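Local structure of geranylgeranyl pyrophosphate synthetase (Pyrococcus horikoshii, 1WY0) at residues K120-V125 with V141-S146; E20-L25 with A74-H79; F52-S57 with L66-P71; R208-A213 with K312-A317. The protein probably catalyses the condensation of isopentenyl diphosphate with an allylic diphosphate to build the twenty-carbon chain of geranylgeranyl diphosphate. One frame throughout, in Å; residues are numbered along the deposited sequence.

Along the chain, contact 3 (52-57 with 66-71) lies wholly between the two segments of contact 2 (20-25 with 74-79); contact 1 (120-125 with 141-146) and then contact 4 (208-213 with 312-317) follow. The first three form one cluster with centres 11 to 14 Å apart and touch one another. Helix 69-90 serves both contact 2 and contact 3 and also packs on contact 1, so it joins the N-terminal helix 3-25 to the helices of the dimer interface. Contact 4 stands apart, its centre about 19 to 25 Å from the others, and ties the late helix 299-315 to the core of this all-helical prenyl synthase fold.

Contact 1 (K120-V125 with V141-S146); sequences KAFEAV and VIVKAS
F122 and V143 meet where the edge of the phenyl ring runs into a valine methyl: V143 CG2 lies near the ring plane, 3.8 Å from F122 CE1, and the two side chains cross at about a right angle. I142 CG2 approaches the same ring obliquely, 4.5 Å from F122 CZ, while I142 CD1 packs 3.8 Å from V125 CG2 as these two side chains slide past each other in opposite directions. This antiparallel helix pair (162°) of the all-alpha prenyl synthase fold keeps its axes 12.0 Å apart. The spacing explains the residue types: a phenylalanine and an extended isoleucine (chi2 178°) have the length to bridge it, whereas A121 is too short to touch the opposite segment. CB of F122 leaves the backbone neither toward nor away from 141-146, and the end of the ring comes nearer.

On the side of helix 107-126 next to helix 3-25, K120 NZ and E123 OE1 form a salt bridge of 3.4 Å, weak as a hydrogen bond, while E123 OE2 pairs with R127.

The contact is part of the dimer interface: F122 stacks on F122 of the second subunit, and S146 OG is hydrogen-bonded to S119 OG of that subunit. Within the chain, helix 69-90 packs against both partners, with I78 touching A121 and I142, and helix 167-193 lies against the V141 and A145 side of helix 132-159.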
loop_
_atom_site.group_PDB
_atom_site.type_symbol
_atom_site.label_atom_id
_atom_site.label_comp_id
_atom_site.label_asym_id
_atom_site.label_seq_id
_atom_site.Cartn_x
_atom_site.Cartn_y
_atom_site.Cartn_z
ATOM N N LYS A 120 -0.227 -4.999 6.832
ATOM C CA LYS A 120 0.114 -5.900 7.932
ATOM C C LYS A 120 1.629 -5.984 8.161
ATOM O O LYS A 120 2.104 -6.264 9.253
ATOM C CB LYS A 120 -0.440 -7.286 7.602
ATOM C CG LYS A 120 -1.970 -7.306 7.569
ATOM C CD LYS A 120 -2.568 -7.961 8.816
ATOM C CE LYS A 120 -4.097 -7.880 8.845
ATOM N NZ LYS A 120 -4.587 -8.269 10.166
ATOM N N ALA A 121 2.460 -5.615 7.192
ATOM C CA ALA A 121 3.889 -5.523 7.429
ATOM C C ALA A 121 4.151 -4.550 8.582
ATOM O O ALA A 121 5.006 -4.797 9.433
ATOM C CB ALA A 121 4.598 -5.051 6.167
ATOM N N PHE A 122 3.427 -3.435 8.596
ATOM C CA PHE A 122 3.619 -2.467 9.664
ATOM C C PHE A 122 2.909 -2.913 10.939
ATOM O O PHE A 122 3.281 -2.552 12.048
ATOM C CB PHE A 122 3.059 -1.123 9.198
ATOM C CG PHE A 122 4.003 -0.493 8.218
ATOM C CD1 PHE A 122 5.128 0.177 8.682
ATOM C CD2 PHE A 122 3.746 -0.574 6.858
ATOM C CE1 PHE A 122 6.001 0.765 7.777
ATOM C CE2 PHE A 122 4.628 0.016 5.958
ATOM C CZ PHE A 122 5.758 0.686 6.413
ATOM N N GLU A 123 1.879 -3.748 10.829
ATOM C CA GLU A 123 1.325 -4.220 12.066
ATOM C C GLU A 123 2.289 -5.198 12.679
ATOM O O GLU A 123 2.426 -5.290 13.891
ATOM C CB GLU A 123 0.010 -4.922 11.783
ATOM C CG GLU A 123 -0.762 -5.180 13.071
ATOM C CD GLU A 123 -1.764 -6.288 12.854
ATOM O OE1 GLU A 123 -2.396 -6.311 11.811
ATOM O OE2 GLU A 123 -1.931 -7.107 13.752
ATOM N N ALA A 124 3.059 -5.884 11.836
ATOM C CA ALA A 124 4.118 -6.782 12.299
ATOM C C ALA A 124 5.240 -5.971 12.941
ATOM O O ALA A 124 5.805 -6.375 13.950
ATOM C CB ALA A 124 4.672 -7.594 11.130
ATOM N N VAL A 125 5.567 -4.831 12.344
ATOM C CA VAL A 125 6.610 -3.969 12.883
ATOM C C VAL A 125 6.226 -3.488 14.278
ATOM O O VAL A 125 7.065 -3.424 15.170
ATOM C CB VAL A 125 6.832 -2.732 11.993
ATOM C CG1 VAL A 125 7.770 -1.754 12.682
ATOM C CG2 VAL A 125 7.416 -3.154 10.659
ATOM N N VAL A 141 13.993 2.194 8.629
ATOM C CA VAL A 141 14.777 1.500 7.617
ATOM C C VAL A 141 13.797 0.854 6.642
ATOM O O VAL A 141 13.993 0.865 5.429
ATOM C CB VAL A 141 15.640 0.375 8.233
ATOM C CG1 VAL A 141 16.024 -0.626 7.154
ATOM C CG2 VAL A 141 16.892 0.955 8.872
ATOM N N ILE A 142 12.737 0.292 7.196
ATOM C CA ILE A 142 11.728 -0.378 6.401
ATOM C C ILE A 142 10.960 0.625 5.552
ATOM O O ILE A 142 10.627 0.347 4.414
ATOM C CB ILE A 142 10.783 -1.180 7.317
ATOM C CG1 ILE A 142 11.558 -2.373 7.913
ATOM C CG2 ILE A 142 9.556 -1.639 6.546
ATOM C CD1 ILE A 142 10.751 -3.249 8.890
ATOM N N VAL A 143 10.707 1.804 6.102
ATOM C CA VAL A 143 9.996 2.828 5.366
ATOM C C VAL A 143 10.828 3.333 4.191
ATOM O O VAL A 143 10.322 3.461 3.076
ATOM C CB VAL A 143 9.619 3.998 6.288
ATOM C CG1 VAL A 143 9.470 5.277 5.486
ATOM C CG2 VAL A 143 8.315 3.673 7.006
ATOM N N LYS A 144 12.102 3.619 4.417
ATOM C CA LYS A 144 12.927 4.100 3.314
ATOM C C LYS A 144 13.110 3.050 2.224
ATOM O O LYS A 144 13.223 3.392 1.052
ATOM C CB LYS A 144 14.292 4.557 3.808
ATOM C CG LYS A 144 15.359 4.620 2.704
ATOM C CD LYS A 144 15.289 5.912 1.872
ATOM C CE LYS A 144 14.201 5.893 0.785
ATOM N NZ LYS A 144 13.359 7.132 0.852
ATOM N N ALA A 145 13.152 1.778 2.594
ATOM C CA ALA A 145 13.311 0.730 1.593
ATOM C C ALA A 145 11.994 0.619 0.834
ATOM O O ALA A 145 11.972 0.364 -0.367
ATOM C CB ALA A 145 13.660 -0.601 2.258
ATOM N N SER A 146 10.894 0.811 1.550
ATOM C CA SER A 146 9.573 0.775 0.936
ATOM C C SER A 146 9.510 1.846 -0.162
ATOM O O SER A 146 9.133 1.560 -1.294
ATOM C CB SER A 146 8.500 1.054 1.984
ATOM O OG SER A 146 7.227 1.172 1.374
#

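Contact 2 (E20-L25 with A74-H79); sequences EKIFEL and AIELIH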
loop_
_atom_site.group_PDB
_atom_site.type_symbol
_atom_site.label_atom_id
_atom_site.label_comp_id
_atom_site.label_asym_id
_atom_site.label_seq_id
_atom_site.Cartn_x
_atom_site.Cartn_y
_atom_site.Cartn_z
ATOM N N GLU A 20 4.514 -19.191 11.021
ATOM C CA GLU A 20 3.455 -19.177 12.021
ATOM C C GLU A 20 3.020 -17.724 12.230
ATOM O O GLU A 20 1.831 -17.416 12.242
ATOM C CB GLU A 20 3.956 -19.766 13.345
ATOM C CG GLU A 20 4.190 -21.280 13.321
ATOM C CD GLU A 20 4.665 -21.818 14.663
ATOM O OE1 GLU A 20 4.008 -22.744 15.198
ATOM O OE2 GLU A 20 5.685 -21.312 15.190
ATOM N N LYS A 21 3.991 -16.827 12.375
ATOM C CA LYS A 21 3.691 -15.414 12.584
ATOM C C LYS A 21 2.962 -14.785 11.404
ATOM O O LYS A 21 2.032 -13.998 11.587
ATOM C CB LYS A 21 4.976 -14.634 12.879
ATOM C CG LYS A 21 5.610 -14.994 14.211
ATOM C CD LYS A 21 4.591 -14.947 15.336
ATOM C CE LYS A 21 5.161 -15.499 16.643
ATOM N NZ LYS A 21 4.120 -15.531 17.712
ATOM N N ILE A 22 3.383 -15.139 10.195
ATOM C CA ILE A 22 2.750 -14.609 9.002
ATOM C C ILE A 22 1.271 -14.949 8.969
ATOM O O ILE A 22 0.425 -14.072 8.804
ATOM C CB ILE A 22 3.405 -15.166 7.713
ATOM C CG1 ILE A 22 4.729 -14.445 7.453
ATOM C CG2 ILE A 22 2.454 -15.008 6.528
ATOM C CD1 ILE A 22 5.473 -14.949 6.249
ATOM N N PHE A 23 0.956 -16.224 9.142
ATOM C CA PHE A 23 -0.429 -16.648 9.083
ATOM C C PHE A 23 -1.293 -16.336 10.292
ATOM O O PHE A 23 -2.487 -16.618 10.290
ATOM C CB PHE A 23 -0.488 -18.130 8.719
ATOM C CG PHE A 23 -0.060 -18.396 7.302
ATOM C CD1 PHE A 23 -0.774 -17.851 6.239
ATOM C CD2 PHE A 23 1.086 -19.133 7.029
ATOM C CE1 PHE A 23 -0.354 -18.026 4.931
ATOM C CE2 PHE A 23 1.517 -19.315 5.720
ATOM C CZ PHE A 23 0.795 -18.760 4.669
ATOM N N GLU A 24 -0.707 -15.753 11.330
ATOM C CA GLU A 24 -1.522 -15.381 12.472
ATOM C C GLU A 24 -1.915 -13.931 12.218
ATOM O O GLU A 24 -2.895 -13.431 12.770
ATOM C CB GLU A 24 -0.761 -15.535 13.792
ATOM C CG GLU A 24 0.142 -14.391 14.191
ATOM C CD GLU A 24 0.681 -14.581 15.600
ATOM O OE1 GLU A 24 1.051 -15.728 15.935
ATOM O OE2 GLU A 24 0.736 -13.590 16.365
ATOM N N LEU A 25 -1.139 -13.268 11.359
ATOM C CA LEU A 25 -1.405 -11.888 10.965
ATOM C C LEU A 25 -2.437 -11.907 9.834
ATOM O O LEU A 25 -3.331 -11.067 9.791
ATOM C CB LEU A 25 -0.124 -11.197 10.488
ATOM C CG LEU A 25 0.825 -10.606 11.536
ATOM C CD1 LEU A 25 2.067 -10.098 10.849
ATOM C CD2 LEU A 25 0.144 -9.466 12.288
ATOM N N ALA A 74 7.642 -8.623 8.752
ATOM C CA ALA A 74 7.270 -7.376 8.099
ATOM C C ALA A 74 7.858 -7.353 6.699
ATOM O O ALA A 74 7.174 -7.092 5.703
ATOM C CB ALA A 74 7.799 -6.195 8.908
ATOM N N ILE A 75 9.146 -7.633 6.633
ATOM C CA ILE A 75 9.845 -7.646 5.369
ATOM C C ILE A 75 9.294 -8.682 4.389
ATOM O O ILE A 75 9.208 -8.410 3.192
ATOM C CB ILE A 75 11.353 -7.851 5.599
ATOM C CG1 ILE A 75 11.924 -6.583 6.248
ATOM C CG2 ILE A 75 12.062 -8.169 4.279
ATOM C CD1 ILE A 75 13.448 -6.492 6.235
ATOM N N GLU A 76 8.907 -9.859 4.873
ATOM C CA GLU A 76 8.370 -10.869 3.958
ATOM C C GLU A 76 6.988 -10.453 3.485
ATOM O O GLU A 76 6.582 -10.783 2.377
ATOM C CB GLU A 76 8.292 -12.247 4.618
ATOM C CG GLU A 76 7.793 -13.372 3.692
ATOM C CD GLU A 76 8.693 -13.632 2.481
ATOM O OE1 GLU A 76 9.721 -12.949 2.317
ATOM O OE2 GLU A 76 8.368 -14.537 1.672
ATOM N N LEU A 77 6.257 -9.744 4.331
ATOM C CA LEU A 77 4.927 -9.271 3.964
ATOM C C LEU A 77 5.080 -8.178 2.904
ATOM O O LEU A 77 4.318 -8.114 1.944
ATOM C CB LEU A 77 4.192 -8.725 5.197
ATOM C CG LEU A 77 3.745 -9.830 6.156
ATOM C CD1 LEU A 77 3.042 -9.240 7.386
ATOM C CD2 LEU A 77 2.815 -10.784 5.401
ATOM N N ILE A 78 6.083 -7.330 3.075
ATOM C CA ILE A 78 6.324 -6.263 2.117
ATOM C C ILE A 78 6.713 -6.868 0.782
ATOM O O ILE A 78 6.218 -6.448 -0.257
ATOM C CB ILE A 78 7.432 -5.306 2.599
ATOM C CG1 ILE A 78 6.852 -4.343 3.636
ATOM C CG2 ILE A 78 8.006 -4.522 1.404
ATOM C CD1 ILE A 78 7.806 -3.279 4.124
ATOM N N HIS A 79 7.592 -7.859 0.810
ATOM C CA HIS A 79 8.021 -8.526 -0.415
ATOM C C HIS A 79 6.805 -9.120 -1.134
ATOM O O HIS A 79 6.682 -9.016 -2.357
ATOM C CB HIS A 79 9.025 -9.649 -0.097
ATOM C CG HIS A 79 9.310 -10.562 -1.257
ATOM N ND1 HIS A 79 9.937 -10.137 -2.410
ATOM C CD2 HIS A 79 9.047 -11.879 -1.439
ATOM C CE1 HIS A 79 10.047 -11.150 -3.250
ATOM N NE2 HIS A 79 9.514 -12.219 -2.685
#
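I22 reaches E76 because its CG1 branch stands anti to the carbonyl carbon (chi1 -78°) and then runs out fully extended, placing CD1 3.8 Å from E76 CG. That CG, anti to its own backbone N (chi1 -177°), meets the isoleucine methyl, and a bend at chi2 turns the carboxylate off from the stem. The acidic end has another task: OE2 of this buried residue is paired with R48, so the charge has a mate while the aliphatic stem packs. L25 and L77 make the second junction, their CD1 methyls 3.7 Å apart as the side chains cross obliquely. I22 CG2 adds a looser touch, 4.4 Å from L77 CD2. Branched aliphatic residues suit this buried place, where the N-terminal helix packs across helix 69-90 of the all-alpha prenyl synthase fold, the axes 10.6 Å apart at a crossing angle of -63°.

L25 O accepts a hydrogen bond from K120 NZ, and the leucine side chain packs on E123 and A124 of helix 107-126. Helix 69-90 thus lies between several neighbours: helix 3-25 on L77 and E76, helix 107-126 on A74 and I78, and helices 49-57 and 167-193 on I75 and H79.

Contact 3 (F52-S57 with L66-P71); sequences FVVLTS and LRAIYP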
loop_
_atom_site.group_PDB
_atom_site.type_symbol
_atom_site.label_atom_id
_atom_site.label_comp_id
_atom_site.label_asym_id
_atom_site.label_seq_id
_atom_site.Cartn_x
_atom_site.Cartn_y
_atom_site.Cartn_z
ATOM N N PHE A 52 15.091 -14.860 6.444
ATOM C CA PHE A 52 16.258 -15.628 6.867
ATOM C C PHE A 52 17.453 -14.701 7.034
ATOM O O PHE A 52 18.238 -14.846 7.965
ATOM C CB PHE A 52 16.604 -16.711 5.837
ATOM C CG PHE A 52 17.757 -17.595 6.249
ATOM C CD1 PHE A 52 17.611 -18.521 7.276
ATOM C CD2 PHE A 52 18.991 -17.491 5.618
ATOM C CE1 PHE A 52 18.676 -19.330 7.665
ATOM C CE2 PHE A 52 20.064 -18.296 6.000
ATOM C CZ PHE A 52 19.904 -19.219 7.027
ATOM N N VAL A 53 17.591 -13.742 6.129
ATOM C CA VAL A 53 18.699 -12.810 6.206
ATOM C C VAL A 53 18.549 -11.953 7.449
ATOM O O VAL A 53 19.538 -11.568 8.075
ATOM C CB VAL A 53 18.753 -11.932 4.946
ATOM C CG1 VAL A 53 19.778 -10.813 5.109
ATOM C CG2 VAL A 53 19.112 -12.801 3.760
ATOM N N VAL A 54 17.308 -11.671 7.819
ATOM C CA VAL A 54 17.049 -10.868 9.000
ATOM C C VAL A 54 17.556 -11.594 10.250
ATOM O O VAL A 54 18.483 -11.132 10.914
ATOM C CB VAL A 54 15.536 -10.582 9.172
ATOM C CG1 VAL A 54 15.306 -9.778 10.435
ATOM C CG2 VAL A 54 15.000 -9.821 7.956
ATOM N N LEU A 55 16.935 -12.730 10.560
ATOM C CA LEU A 55 17.301 -13.524 11.730
ATOM C C LEU A 55 18.768 -13.941 11.717
ATOM O O LEU A 55 19.418 -13.947 12.755
ATOM C CB LEU A 55 16.409 -14.768 11.828
ATOM C CG LEU A 55 14.904 -14.486 11.829
ATOM C CD1 LEU A 55 14.128 -15.787 11.953
ATOM C CD2 LEU A 55 14.561 -13.548 12.969
ATOM N N THR A 56 19.288 -14.289 10.547
ATOM C CA THR A 56 20.683 -14.696 10.445
ATOM C C THR A 56 21.610 -13.510 10.670
ATOM O O THR A 56 22.704 -13.669 11.210
ATOM C CB THR A 56 21.004 -15.320 9.069
ATOM O OG1 THR A 56 20.150 -16.446 8.842
ATOM C CG2 THR A 56 22.449 -15.790 9.023
ATOM N N SER A 57 21.175 -12.322 10.261
ATOM C CA SER A 57 21.985 -11.123 10.433
ATOM C C SER A 57 22.051 -10.699 11.889
ATOM O O SER A 57 23.062 -10.157 12.339
ATOM C CB SER A 57 21.435 -9.972 9.593
ATOM O OG SER A 57 21.827 -10.106 8.238
ATOM N N LEU A 66 15.521 -14.461 17.728
ATOM C CA LEU A 66 14.131 -14.610 18.137
ATOM C C LEU A 66 13.418 -13.270 18.278
ATOM O O LEU A 66 12.210 -13.153 18.119
ATOM C CB LEU A 66 14.102 -15.350 19.470
ATOM C CG LEU A 66 14.620 -16.783 19.353
ATOM C CD1 LEU A 66 14.666 -17.495 20.705
ATOM C CD2 LEU A 66 13.758 -17.651 18.437
ATOM N N ARG A 67 14.187 -12.233 18.637
ATOM C CA ARG A 67 13.555 -10.934 18.810
ATOM C C ARG A 67 13.375 -10.199 17.479
ATOM O O ARG A 67 12.726 -9.163 17.394
ATOM C CB ARG A 67 14.371 -10.123 19.817
ATOM C CG ARG A 67 14.255 -10.728 21.218
ATOM C CD ARG A 67 15.085 -9.977 22.268
ATOM N NE ARG A 67 14.508 -8.656 22.545
ATOM C CZ ARG A 67 13.529 -8.577 23.465
ATOM N NH1 ARG A 67 13.118 -9.661 24.103
ATOM N NH2 ARG A 67 12.978 -7.392 23.732
ATOM N N ALA A 68 13.990 -10.769 16.421
ATOM C CA ALA A 68 13.848 -10.178 15.095
ATOM C C ALA A 68 12.821 -10.923 14.235
ATOM O O ALA A 68 12.859 -10.895 13.008
ATOM C CB ALA A 68 15.216 -10.215 14.409
ATOM N N ILE A 69 11.876 -11.604 14.906
ATOM C CA ILE A 69 10.905 -12.411 14.157
ATOM C C ILE A 69 9.825 -11.550 13.486
ATOM O O ILE A 69 9.555 -11.626 12.293
ATOM C CB ILE A 69 10.249 -13.405 15.120
ATOM C CG1 ILE A 69 11.259 -14.463 15.574
ATOM C CG2 ILE A 69 9.113 -14.148 14.394
ATOM C CD1 ILE A 69 11.817 -15.273 14.398
ATOM N N TYR A 70 9.141 -10.684 14.230
ATOM C CA TYR A 70 8.112 -9.853 13.612
ATOM C C TYR A 70 8.681 -8.867 12.594
ATOM O O TYR A 70 8.038 -8.568 11.589
ATOM C CB TYR A 70 7.292 -9.118 14.669
ATOM C CG TYR A 70 6.152 -9.946 15.207
ATOM C CD1 TYR A 70 6.285 -10.675 16.386
ATOM C CD2 TYR A 70 4.933 -10.000 14.534
ATOM C CE1 TYR A 70 5.232 -11.432 16.882
ATOM C CE2 TYR A 70 3.874 -10.754 15.020
ATOM C CZ TYR A 70 4.029 -11.468 16.199
ATOM O OH TYR A 70 2.972 -12.204 16.691
ATOM N N PRO A 71 9.879 -8.324 12.851
ATOM C CA PRO A 71 10.455 -7.387 11.882
ATOM C C PRO A 71 10.825 -8.124 10.597
ATOM O O PRO A 71 10.815 -7.544 9.512
ATOM C CB PRO A 71 11.679 -6.850 12.618
ATOM C CG PRO A 71 11.202 -6.812 14.021
ATOM C CD PRO A 71 10.511 -8.147 14.171
#
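The flat carbonyl group of A68 is met by two side chains of helix 49-57: L55 CD2 lies 3.2 Å from A68 O, and V54 CG1 is 3.7 Å from the same oxygen. The second flat group, the F52 ring, takes no part in that meeting but has T56 OG1 over the centre of one face, 3.2 Å above its plane. The motif is a helix-loop-helix connection of the prenyl synthase fold, in which a short link joins helix 49-57 to helix 69-90 and A68 is the N-cap residue of the latter.

A68 suits its place by being small. A68 CA lies only 5.9 Å from L55 CA, and the alanine methyl touches both L55 CD2 and V54 CG1. With an alanine in place of L55, both methyl branches are missing, so I69 CD1 would probably lose its partner and A68 would keep only V54, leaving a gap at the start of helix 69-90.

T56 and S57 fold their hydroxyls back onto their own helix. T56 OG1 donates to F52 O at 2.6 Å, from above the carbonyl plane, while T56 N reaches that oxygen from the opposite face. S57 OG bonds to V53 O, tilted 26° from the carbonyl plane, with S57 N on the opposite face. Such internal bonding lets polar residues sit buried against L330 of helix 325-336.

I69 leaves the backbone heading away from L55, yet two turns of its chain (chi1 -69°, chi2 -60°) swing the end back, and I69 CD1 presses on L55 CD1 at a tight 3.4 Å.

Contact 4 (R208-A213 with K312-A317); sequences RNVGIA and KKANEA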
loop_
_atom_site.group_PDB
_atom_site.type_symbol
_atom_site.label_atom_id
_atom_site.label_comp_id
_atom_site.label_asym_id
_atom_site.label_seq_id
_atom_site.Cartn_x
_atom_site.Cartn_y
_atom_site.Cartn_z
ATOM N N ARG A 208 22.607 -5.165 0.031
ATOM C CA ARG A 208 22.453 -4.406 -1.203
ATOM C C ARG A 208 23.031 -5.165 -2.400
ATOM O O ARG A 208 22.406 -5.320 -3.442
ATOM C CB ARG A 208 23.185 -3.076 -1.026
ATOM C CG ARG A 208 22.767 -2.036 -2.063
ATOM C CD ARG A 208 21.248 -1.844 -2.098
ATOM N NE ARG A 208 20.912 -0.483 -2.521
ATOM C CZ ARG A 208 20.106 0.232 -1.715
ATOM N NH1 ARG A 208 19.664 -0.291 -0.585
ATOM N NH2 ARG A 208 19.714 1.453 -2.089
ATOM N N ASN A 209 24.288 -5.616 -2.226
ATOM C CA ASN A 209 24.986 -6.292 -3.314
ATOM C C ASN A 209 24.347 -7.637 -3.669
ATOM O O ASN A 209 24.256 -8.029 -4.825
ATOM C CB ASN A 209 26.433 -6.508 -2.876
ATOM C CG ASN A 209 27.251 -5.295 -3.233
ATOM O OD1 ASN A 209 27.483 -4.991 -4.399
ATOM N ND2 ASN A 209 27.701 -4.586 -2.184
ATOM N N VAL A 210 23.943 -8.402 -2.663
ATOM C CA VAL A 210 23.359 -9.707 -2.912
ATOM C C VAL A 210 22.008 -9.528 -3.601
ATOM O O VAL A 210 21.712 -10.203 -4.586
ATOM C CB VAL A 210 23.184 -10.494 -1.594
ATOM C CG1 VAL A 210 22.299 -11.710 -1.814
ATOM C CG2 VAL A 210 24.535 -10.938 -1.092
ATOM N N GLY A 211 21.203 -8.605 -3.088
ATOM C CA GLY A 211 19.902 -8.345 -3.677
ATOM C C GLY A 211 20.000 -8.040 -5.160
ATOM O O GLY A 211 19.221 -8.559 -5.964
ATOM N N ILE A 212 20.968 -7.214 -5.538
ATOM C CA ILE A 212 21.138 -6.853 -6.938
ATOM C C ILE A 212 21.685 -8.005 -7.780
ATOM O O ILE A 212 21.144 -8.305 -8.845
ATOM C CB ILE A 212 22.042 -5.600 -7.074
ATOM C CG1 ILE A 212 21.257 -4.362 -6.629
ATOM C CG2 ILE A 212 22.517 -5.430 -8.503
ATOM C CD1 ILE A 212 22.042 -3.058 -6.681
ATOM N N ALA A 213 22.734 -8.662 -7.298
ATOM C CA ALA A 213 23.343 -9.771 -8.032
ATOM C C ALA A 213 22.388 -10.939 -8.272
ATOM O O ALA A 213 22.467 -11.609 -9.295
ATOM C CB ALA A 213 24.590 -10.261 -7.299
ATOM N N LYS A 312 31.391 -11.221 -4.509
ATOM C CA LYS A 312 32.698 -11.219 -3.865
ATOM C C LYS A 312 32.799 -10.023 -2.930
ATOM O O LYS A 312 33.227 -10.153 -1.791
ATOM C CB LYS A 312 33.811 -11.154 -4.913
ATOM C CG LYS A 312 33.984 -12.436 -5.722
ATOM C CD LYS A 312 34.272 -13.649 -4.839
ATOM C CE LYS A 312 34.578 -14.882 -5.696
ATOM N NZ LYS A 312 34.830 -16.123 -4.897
ATOM N N LYS A 313 32.389 -8.855 -3.413
ATOM C CA LYS A 313 32.442 -7.656 -2.593
ATOM C C LYS A 313 31.568 -7.781 -1.356
ATOM O O LYS A 313 31.945 -7.330 -0.280
ATOM C CB LYS A 313 32.004 -6.432 -3.395
ATOM C CG LYS A 313 31.646 -5.241 -2.517
ATOM C CD LYS A 313 32.905 -4.526 -2.032
ATOM C CE LYS A 313 32.593 -3.383 -1.069
ATOM N NZ LYS A 313 33.468 -3.400 0.139
ATOM N N ALA A 314 30.399 -8.392 -1.511
ATOM C CA ALA A 314 29.465 -8.558 -0.398
ATOM C C ALA A 314 30.047 -9.381 0.745
ATOM O O ALA A 314 30.028 -8.957 1.897
ATOM C CB ALA A 314 28.182 -9.199 -0.891
ATOM N N ASN A 315 30.546 -10.570 0.428
ATOM C CA ASN A 315 31.135 -11.436 1.441
ATOM C C ASN A 315 32.418 -10.811 1.988
ATOM O O ASN A 315 32.667 -10.846 3.190
ATOM C CB ASN A 315 31.431 -12.811 0.845
ATOM C CG ASN A 315 30.171 -13.591 0.523
ATOM O OD1 ASN A 315 29.127 -13.389 1.145
ATOM N ND2 ASN A 315 30.257 -14.477 -0.463
ATOM N N GLU A 316 33.226 -10.232 1.102
ATOM C CA GLU A 316 34.472 -9.592 1.515
ATOM C C GLU A 316 34.168 -8.383 2.398
ATOM O O GLU A 316 35.072 -7.676 2.836
ATOM C CB GLU A 316 35.280 -9.140 0.292
ATOM C CG GLU A 316 35.654 -7.658 0.269
ATOM C CD GLU A 316 36.063 -7.165 -1.112
ATOM O OE1 GLU A 316 36.255 -8.016 -2.008
ATOM O OE2 GLU A 316 36.205 -5.933 -1.299
ATOM N N ALA A 317 32.887 -8.145 2.649
ATOM C CA ALA A 317 32.472 -7.028 3.488
ATOM C C ALA A 317 32.001 -7.571 4.822
ATOM O O ALA A 317 31.862 -6.828 5.788
ATOM C CB ALA A 317 31.354 -6.248 2.812
#
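N209 and A314 bring the two backbones close, their CA atoms only 5.8 Å apart. Segment 208-213 is continuous helix, whereas 312-317 includes the final part of helix 299-315; the two helical pieces run in broadly opposite directions. This is a close helix-helix contact of the all-alpha prenyl synthase fold. Helix 197-224 goes on from here into a DDxxD sequence, one of the two aspartate-rich motifs that in this family bind magnesium and the substrate diphosphate.

The close approach depends on the small side chain of A314. Its CB points at the other helix and touches two neighbouring residues there, N209 CB at 3.8 Å and V210 CG2 at 4.0 Å. V210 has its CG2 anti to the carbonyl carbon, which turns that methyl to the alanine. At the solvent-facing border the stem of K313 flanks N209. The lysine bends at chi2 (79°) and leads its amino group away from helix 197-224, toward E316, with which it makes only a long salt bridge. A long, flexible residue fits such a margin, since its carbons can pack while its charge stays in water.

Nearby, N315 OD1 accepts a hydrogen bond from W206 NE1, a second tie between the helices, and R208 faces elsewhere, pairing with E148 and E183. The amide of N209 is used within its own helix, where ND2 donates to S205 O; toward K313 it makes a plain van der Waals contact, N209 ND2 lying 4.0 Å from K313 CG.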